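Long-range contacts in ribokinase (Thermotoga maritima, PDB 1VM7), which probably phosphorylates D-ribose at O-5 with ATP and a divalent cation, most likely magnesium, to give D-ribose 5-phosphate: residues Leu15-Gly21 against Ser141-Gln147; Phe260-Val266 against Ala277-Thr282; Ala286-Arg291 against Glu303-Phe307. One frame throughout, in Å; residues are numbered along the deposited sequence.

Contact 1: residues Leu15-Gly21 against Ser141-Gln147; sequences LVISVVG and SDILLLQ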
# COMPACT_ATOMS: atom_id res chain seq x y z
N LEU A 15 -2.18 -37.41 -11.99
CA LEU A 15 -3.33 -36.98 -11.20
C LEU A 15 -3.49 -35.46 -11.34
O LEU A 15 -2.50 -34.74 -11.44
CB LEU A 15 -3.16 -37.37 -9.73
CG LEU A 15 -2.99 -38.87 -9.50
CD1 LEU A 15 -2.90 -39.21 -8.00
CD2 LEU A 15 -4.14 -39.64 -10.14
N VAL A 16 -4.74 -35.00 -11.40
CA VAL A 16 -5.01 -33.59 -11.66
C VAL A 16 -5.08 -32.84 -10.34
O VAL A 16 -5.76 -33.29 -9.41
CB VAL A 16 -6.32 -33.37 -12.46
CG1 VAL A 16 -6.67 -31.89 -12.52
CG2 VAL A 16 -6.17 -33.94 -13.85
N ILE A 17 -4.36 -31.73 -10.27
CA ILE A 17 -4.24 -30.91 -9.05
C ILE A 17 -5.07 -29.60 -9.14
O ILE A 17 -5.01 -28.85 -10.12
CB ILE A 17 -2.76 -30.50 -8.76
CG1 ILE A 17 -1.87 -31.72 -8.55
CG2 ILE A 17 -2.70 -29.52 -7.55
CD1 ILE A 17 -0.38 -31.39 -8.44
N SER A 18 -5.84 -29.35 -8.08
CA SER A 18 -6.49 -28.08 -7.87
C SER A 18 -5.98 -27.46 -6.60
O SER A 18 -5.74 -28.15 -5.61
CB SER A 18 -7.99 -28.27 -7.74
OG SER A 18 -8.55 -28.66 -8.97
N VAL A 19 -5.78 -26.14 -6.63
CA VAL A 19 -5.49 -25.37 -5.44
C VAL A 19 -6.73 -24.51 -5.21
O VAL A 19 -7.26 -23.94 -6.15
CB VAL A 19 -4.24 -24.41 -5.54
CG1 VAL A 19 -4.00 -23.73 -4.21
CG2 VAL A 19 -3.00 -25.13 -5.94
N VAL A 20 -7.20 -24.47 -3.96
CA VAL A 20 -8.29 -23.60 -3.60
C VAL A 20 -7.76 -22.69 -2.49
O VAL A 20 -7.47 -23.14 -1.39
CB VAL A 20 -9.54 -24.36 -3.16
CG1 VAL A 20 -10.64 -23.37 -2.78
CG2 VAL A 20 -10.03 -25.31 -4.27
N GLY A 21 -7.61 -21.42 -2.79
CA GLY A 21 -6.94 -20.55 -1.87
C GLY A 21 -6.69 -19.13 -2.34
O GLY A 21 -7.38 -18.58 -3.20
N SER A 141 -10.67 -33.00 -10.39
CA SER A 141 -9.33 -33.07 -9.80
C SER A 141 -9.16 -34.29 -8.89
O SER A 141 -10.14 -34.83 -8.39
CB SER A 141 -9.03 -31.79 -9.00
OG SER A 141 -9.06 -30.64 -9.83
N ASP A 142 -7.91 -34.70 -8.69
CA ASP A 142 -7.55 -35.85 -7.86
C ASP A 142 -6.76 -35.47 -6.62
O ASP A 142 -6.77 -36.20 -5.65
CB ASP A 142 -6.75 -36.88 -8.65
CG ASP A 142 -7.43 -37.27 -9.93
OD1 ASP A 142 -8.40 -38.05 -9.89
OD2 ASP A 142 -7.00 -36.78 -10.98
N ILE A 143 -6.10 -34.32 -6.67
CA ILE A 143 -5.33 -33.79 -5.55
C ILE A 143 -5.77 -32.35 -5.27
O ILE A 143 -5.95 -31.55 -6.18
CB ILE A 143 -3.81 -33.81 -5.81
CG1 ILE A 143 -3.30 -35.23 -6.06
CG2 ILE A 143 -3.06 -33.15 -4.64
CD1 ILE A 143 -1.85 -35.29 -6.56
N LEU A 144 -5.95 -32.03 -3.99
CA LEU A 144 -6.45 -30.74 -3.56
C LEU A 144 -5.53 -30.09 -2.57
O LEU A 144 -5.25 -30.66 -1.49
CB LEU A 144 -7.83 -30.88 -2.91
CG LEU A 144 -8.47 -29.62 -2.28
CD1 LEU A 144 -8.63 -28.56 -3.31
CD2 LEU A 144 -9.82 -29.96 -1.66
N LEU A 145 -5.07 -28.88 -2.92
CA LEU A 145 -4.27 -28.08 -1.99
C LEU A 145 -5.06 -26.94 -1.37
O LEU A 145 -5.71 -26.16 -2.06
CB LEU A 145 -3.02 -27.52 -2.63
CG LEU A 145 -1.85 -28.48 -2.68
CD1 LEU A 145 -2.24 -29.63 -3.55
CD2 LEU A 145 -0.67 -27.78 -3.26
N LEU A 146 -4.98 -26.88 -0.05
CA LEU A 146 -5.69 -25.91 0.75
C LEU A 146 -4.70 -25.24 1.68
O LEU A 146 -3.68 -25.83 2.03
CB LEU A 146 -6.79 -26.60 1.55
CG LEU A 146 -7.90 -27.31 0.78
CD1 LEU A 146 -8.80 -28.19 1.67
CD2 LEU A 146 -8.74 -26.27 0.06
N GLN A 147 -5.01 -24.00 2.06
CA GLN A 147 -4.31 -23.30 3.13
C GLN A 147 -5.35 -22.64 4.03
O GLN A 147 -6.52 -23.04 4.05
CB GLN A 147 -3.29 -22.29 2.60
CG GLN A 147 -2.62 -22.67 1.29
CD GLN A 147 -3.52 -22.61 0.07
OE1 GLN A 147 -4.37 -21.74 -0.06
NE2 GLN A 147 -3.28 -23.54 -0.88
O HOH W 1 -7.51 -22.68 1.41

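Contact 2: residues Phe260-Val266 against Ala277-Thr282; sequences FNGAFAV and AVIFGT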
# COMPACT_ATOMS: atom_id res chain seq x y z
N PHE A 260 7.41 -26.29 -1.13
CA PHE A 260 7.35 -27.66 -0.71
C PHE A 260 6.00 -28.28 -1.04
O PHE A 260 5.93 -29.36 -1.63
CB PHE A 260 7.64 -27.82 0.78
CG PHE A 260 7.49 -29.22 1.23
CD1 PHE A 260 8.49 -30.13 0.99
CD2 PHE A 260 6.29 -29.67 1.74
CE1 PHE A 260 8.35 -31.46 1.35
CE2 PHE A 260 6.13 -31.00 2.09
CZ PHE A 260 7.18 -31.91 1.90
N ASN A 261 4.91 -27.61 -0.63
CA ASN A 261 3.58 -28.21 -0.79
C ASN A 261 3.25 -28.47 -2.27
O ASN A 261 2.75 -29.55 -2.58
CB ASN A 261 2.49 -27.35 -0.11
CG ASN A 261 2.38 -27.64 1.39
OD1 ASN A 261 3.37 -27.78 2.07
ND2 ASN A 261 1.15 -27.70 1.90
N GLY A 262 3.55 -27.51 -3.14
CA GLY A 262 3.24 -27.62 -4.56
C GLY A 262 4.04 -28.69 -5.25
O GLY A 262 3.51 -29.50 -6.01
N ALA A 263 5.34 -28.72 -4.96
CA ALA A 263 6.25 -29.74 -5.48
C ALA A 263 5.91 -31.12 -4.92
O ALA A 263 5.88 -32.10 -5.65
CB ALA A 263 7.66 -29.37 -5.15
N PHE A 264 5.64 -31.20 -3.62
CA PHE A 264 5.14 -32.45 -3.03
C PHE A 264 3.94 -33.00 -3.81
O PHE A 264 3.90 -34.17 -4.14
CB PHE A 264 4.75 -32.20 -1.57
CG PHE A 264 4.24 -33.41 -0.88
CD1 PHE A 264 5.12 -34.41 -0.48
CD2 PHE A 264 2.89 -33.58 -0.65
CE1 PHE A 264 4.66 -35.53 0.14
CE2 PHE A 264 2.43 -34.71 0.01
CZ PHE A 264 3.31 -35.68 0.38
N ALA A 265 2.99 -32.12 -4.11
CA ALA A 265 1.76 -32.49 -4.79
C ALA A 265 2.02 -32.93 -6.24
O ALA A 265 1.40 -33.88 -6.71
CB ALA A 265 0.80 -31.34 -4.72
N VAL A 266 2.91 -32.23 -6.94
CA VAL A 266 3.38 -32.61 -8.29
C VAL A 266 3.92 -34.02 -8.32
O VAL A 266 3.60 -34.78 -9.23
CB VAL A 266 4.49 -31.62 -8.82
CG1 VAL A 266 5.23 -32.19 -10.05
CG2 VAL A 266 3.88 -30.27 -9.17
N ALA A 277 7.89 -38.24 -2.76
CA ALA A 277 7.32 -36.90 -2.94
C ALA A 277 7.90 -35.90 -1.95
O ALA A 277 8.08 -34.74 -2.31
CB ALA A 277 5.80 -36.92 -2.83
N VAL A 278 8.14 -36.34 -0.71
CA VAL A 278 8.81 -35.48 0.30
C VAL A 278 10.20 -35.11 -0.17
O VAL A 278 10.61 -33.96 -0.07
CB VAL A 278 8.97 -36.11 1.72
CG1 VAL A 278 9.97 -35.30 2.57
CG2 VAL A 278 7.65 -36.17 2.47
N ILE A 279 10.94 -36.09 -0.68
CA ILE A 279 12.29 -35.80 -1.15
C ILE A 279 12.22 -34.73 -2.25
O ILE A 279 12.98 -33.75 -2.26
CB ILE A 279 12.99 -37.02 -1.73
CG1 ILE A 279 13.10 -38.14 -0.70
CG2 ILE A 279 14.37 -36.61 -2.28
CD1 ILE A 279 14.35 -38.10 0.14
N PHE A 280 11.31 -34.95 -3.19
CA PHE A 280 11.18 -34.10 -4.34
C PHE A 280 10.84 -32.67 -3.94
O PHE A 280 11.47 -31.73 -4.41
CB PHE A 280 10.12 -34.65 -5.30
CG PHE A 280 9.96 -33.83 -6.55
CD1 PHE A 280 10.83 -34.00 -7.62
CD2 PHE A 280 8.96 -32.89 -6.66
CE1 PHE A 280 10.71 -33.25 -8.79
CE2 PHE A 280 8.81 -32.14 -7.82
CZ PHE A 280 9.70 -32.32 -8.89
N GLY A 281 9.86 -32.53 -3.04
CA GLY A 281 9.48 -31.24 -2.51
C GLY A 281 10.57 -30.58 -1.70
O GLY A 281 10.72 -29.36 -1.71
N THR A 282 11.29 -31.39 -0.95
CA THR A 282 12.45 -30.92 -0.19
C THR A 282 13.48 -30.28 -1.13
O THR A 282 14.05 -29.24 -0.84
CB THR A 282 13.06 -32.08 0.61
OG1 THR A 282 12.27 -32.30 1.79
CG2 THR A 282 14.48 -31.79 1.02

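Contact 3: residues Ala286-Arg291 against Glu303-Phe307; sequences AISVTR and EVEAF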
# COMPACT_ATOMS: atom_id res chain seq x y z
N ALA A 286 14.41 -26.35 -1.22
CA ALA A 286 15.80 -26.05 -0.94
C ALA A 286 16.40 -25.11 -2.00
O ALA A 286 17.31 -24.33 -1.71
CB ALA A 286 16.61 -27.36 -0.93
N ILE A 287 15.97 -25.26 -3.24
CA ILE A 287 16.44 -24.37 -4.31
C ILE A 287 15.80 -23.00 -4.12
O ILE A 287 16.46 -21.97 -4.29
CB ILE A 287 16.08 -24.86 -5.74
CG1 ILE A 287 16.72 -26.22 -6.05
CG2 ILE A 287 16.51 -23.83 -6.80
CD1 ILE A 287 16.15 -26.89 -7.30
N SER A 288 14.52 -22.98 -3.75
CA SER A 288 13.83 -21.71 -3.55
C SER A 288 14.50 -20.84 -2.46
O SER A 288 14.63 -19.65 -2.65
CB SER A 288 12.36 -21.95 -3.26
OG SER A 288 12.20 -22.51 -1.98
N VAL A 289 14.97 -21.43 -1.36
CA VAL A 289 15.50 -20.63 -0.24
C VAL A 289 16.82 -19.97 -0.61
O VAL A 289 17.32 -19.07 0.07
CB VAL A 289 15.63 -21.43 1.02
CG1 VAL A 289 14.25 -21.92 1.44
CG2 VAL A 289 16.63 -22.58 0.86
N THR A 290 17.37 -20.38 -1.74
CA THR A 290 18.56 -19.76 -2.28
C THR A 290 18.24 -18.57 -3.16
O THR A 290 19.14 -18.00 -3.75
CB THR A 290 19.48 -20.78 -3.08
OG1 THR A 290 18.92 -21.07 -4.37
CG2 THR A 290 19.64 -22.10 -2.33
N ARG A 291 16.97 -18.19 -3.28
CA ARG A 291 16.62 -17.06 -4.13
C ARG A 291 15.71 -16.10 -3.42
O ARG A 291 14.78 -16.51 -2.71
CB ARG A 291 15.99 -17.56 -5.44
CG ARG A 291 16.96 -18.37 -6.33
CD ARG A 291 16.21 -19.40 -7.19
NE ARG A 291 17.11 -20.36 -7.84
CZ ARG A 291 16.83 -21.04 -8.95
NH1 ARG A 291 15.65 -20.90 -9.56
NH2 ARG A 291 17.73 -21.87 -9.46
N GLU A 303 15.45 -27.36 -13.05
CA GLU A 303 16.32 -27.03 -11.94
C GLU A 303 16.22 -28.09 -10.84
O GLU A 303 17.25 -28.54 -10.36
CB GLU A 303 16.07 -25.60 -11.48
CG GLU A 303 16.49 -24.63 -12.59
CD GLU A 303 16.20 -23.19 -12.28
OE1 GLU A 303 15.01 -22.85 -12.08
OE2 GLU A 303 17.17 -22.40 -12.27
N VAL A 304 14.99 -28.49 -10.50
CA VAL A 304 14.73 -29.49 -9.46
C VAL A 304 15.39 -30.82 -9.85
O VAL A 304 16.02 -31.47 -9.03
CB VAL A 304 13.21 -29.69 -9.22
CG1 VAL A 304 12.99 -30.66 -8.04
CG2 VAL A 304 12.51 -28.32 -8.94
N GLU A 305 15.27 -31.20 -11.11
CA GLU A 305 15.89 -32.44 -11.60
C GLU A 305 17.42 -32.39 -11.58
O GLU A 305 18.07 -33.38 -11.22
CB GLU A 305 15.42 -32.79 -13.04
CG GLU A 305 13.90 -33.04 -13.20
CD GLU A 305 13.44 -34.34 -12.54
OE1 GLU A 305 14.15 -35.34 -12.64
OE2 GLU A 305 12.37 -34.37 -11.92
N ALA A 306 17.99 -31.25 -11.96
CA ALA A 306 19.44 -31.07 -11.92
C ALA A 306 19.97 -31.12 -10.49
O ALA A 306 21.07 -31.59 -10.24
CB ALA A 306 19.84 -29.76 -12.61
N PHE A 307 19.15 -30.67 -9.54
CA PHE A 307 19.52 -30.73 -8.14
C PHE A 307 19.67 -32.19 -7.67
O PHE A 307 20.70 -32.57 -7.10
CB PHE A 307 18.47 -30.00 -7.31
CG PHE A 307 18.94 -29.66 -5.96
CD1 PHE A 307 19.91 -28.68 -5.79
CD2 PHE A 307 18.45 -30.32 -4.85
CE1 PHE A 307 20.36 -28.35 -4.54
CE2 PHE A 307 18.89 -30.01 -3.59
CZ PHE A 307 19.85 -29.02 -3.43

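Contact 1: residues Leu15-Gly21 against Ser141-Gln147
Ile17-Val20 and Ile143-Leu146 run as neighbouring parallel strands, their axes 4.7 Å apart and 21° from parallel, with backbone bonds passing from Ser18 N to Ile143 O, Ser18 O to Leu145 N and Leu145 O to Val20 N. At the entry to the ladder, Val16 O takes two amides, Asp142 N at 2.7 Å and Ile143 N at 2.9 Å. Asp142 returns the grip: its OD2 receives Val16 N at 2.9 Å on the anti lone pair, straight at 178°. At the far end a water bridges Val20 O and Gln147 N. On one face Ile17 and Ile143 lie side by side, CG1 of Ile17 4.0 Å from CB of Ile143, and Leu145 CD1 reaches back to Ile17 CG2. On the other, Val20 CG2 meets Leu144 CD1 at 3.7 Å. Gln147 bends at chi2 (71°) to put NE2 3.4 Å from Val19 CG1, and that amide bonds Gln57. The pair lies inside the large, mainly parallel sheet of the pfkB kinase fold, between strands 69-75 and 165-168, where backbone polarity is spent between strands and the aliphatic branches of Ile17, Ile143 and Leu145 are left for helices 53-65 and 256-269.

Contact 2: residues Phe260-Val266 against Ala277-Thr282
Phe260, Phe264 and Phe280 carry this helix-to-helix contact, in which the short segments cross at 138° with axes 7.6 Å apart. The aromatic contacts set rings against backbone. CD1 of Phe260 comes 3.4 Å from Gly281 C, while Val278 O and Thr282 N sit near the plane of its ring, at the edge. Phe264 turns its edge to Val278 N, and Phe280 meets Ala263 O edge-on, CD2 to O 3.3 Å. In Phe264, CG lies opposite the backbone N (chi1 -179°), carrying the ring to the other helix, where CE1 reaches Ala277 CB at 3.5 Å and Val278 CG2 at 3.8 Å.

The close approach rests on small residues: Ala263 CB lies 3.7 Å from Gly281 CA, and a side chain on that glycine would run into Phe260 CD1. No hydrogen bond passes between the two segments; Val278 O accepts both Thr282 N and Thr282 OG1, from opposite faces. Phe264 CB packs on one face of the Phe260 ring. With Phe260 cut back to an alanine, a gap is likely to open beside Gly281 and Val278, and Phe264 CB would lose the ring it rests on.

Ile224 of strand 222-226 touches both Phe260 and Phe264, and Tyr186 meets Phe264 edge-to-face, whereas Phe280 reaches Arg301 of helix 301-309. The pair thus layers helix 274-288 over helix 256-269, which packs on the central sheet.

Contact 3: residues Ala286-Arg291 against Glu303-Phe307
Arg291 and Glu303 form an end-on, two-pronged salt bridge between the turn that follows helix 274-288 and helix 301-309, in the C-terminal part of the pfkB kinase fold. Arg291 NH2 gives to Glu303 OE2 at 2.9 Å and NH1 to OE1 at a longer 3.3 Å, though the second bond is the straighter, at 171° against 149°. The planes of the two groups stand 51° apart, and both oxygens are met from above the carboxylate plane. Glu303 OE1 has a second donor in Ala300 N, which should help fix its rotation. Arg291 and Ser288 are both among the residues predicted to bind potassium; Ser288 OG bonds Ala285 O.

The Ser288-Arg291 type I turn closes with Arg291 N on Ser288 O. Ile287 O is satisfied twice by Thr290, through its N and through OG1 at 2.6 Å, the hydroxyl lying on a lone pair in the carbonyl plane.

Beneath the charges, Ile287 places CG1 over one face of the Phe307 ring, and its CD1 touches Val304 CA at 3.7 Å and also reaches Phe307 CB. The same isoleucine lies against the arginine: its CG2 sits 3.4 Å above the Arg291 guanidinium plane, offset toward the rim.

In the fold
Contacts 1 and 2 are buried; contact 3, about 23 Å from contact 1 between centres, is only partly so. They are joined in series through two helices. Helix 256-269 joins the first two: Ala265 presents its O to Ile17 CD1 and Ile143 CD1, both at 3.5 Å. Helix 274-288 is shared by contacts 2 and 3, and Phe280 CE1 of the one meets Val304 CG1 of the other at 3.5 Å. The chemistry changes along this path, from interstrand backbone bonds in contact 1, through aromatic rings packed on small residues and backbone, without a hydrogen bond between the segments, in contact 2, to a charged pair beside an aliphatic-aromatic patch in contact 3.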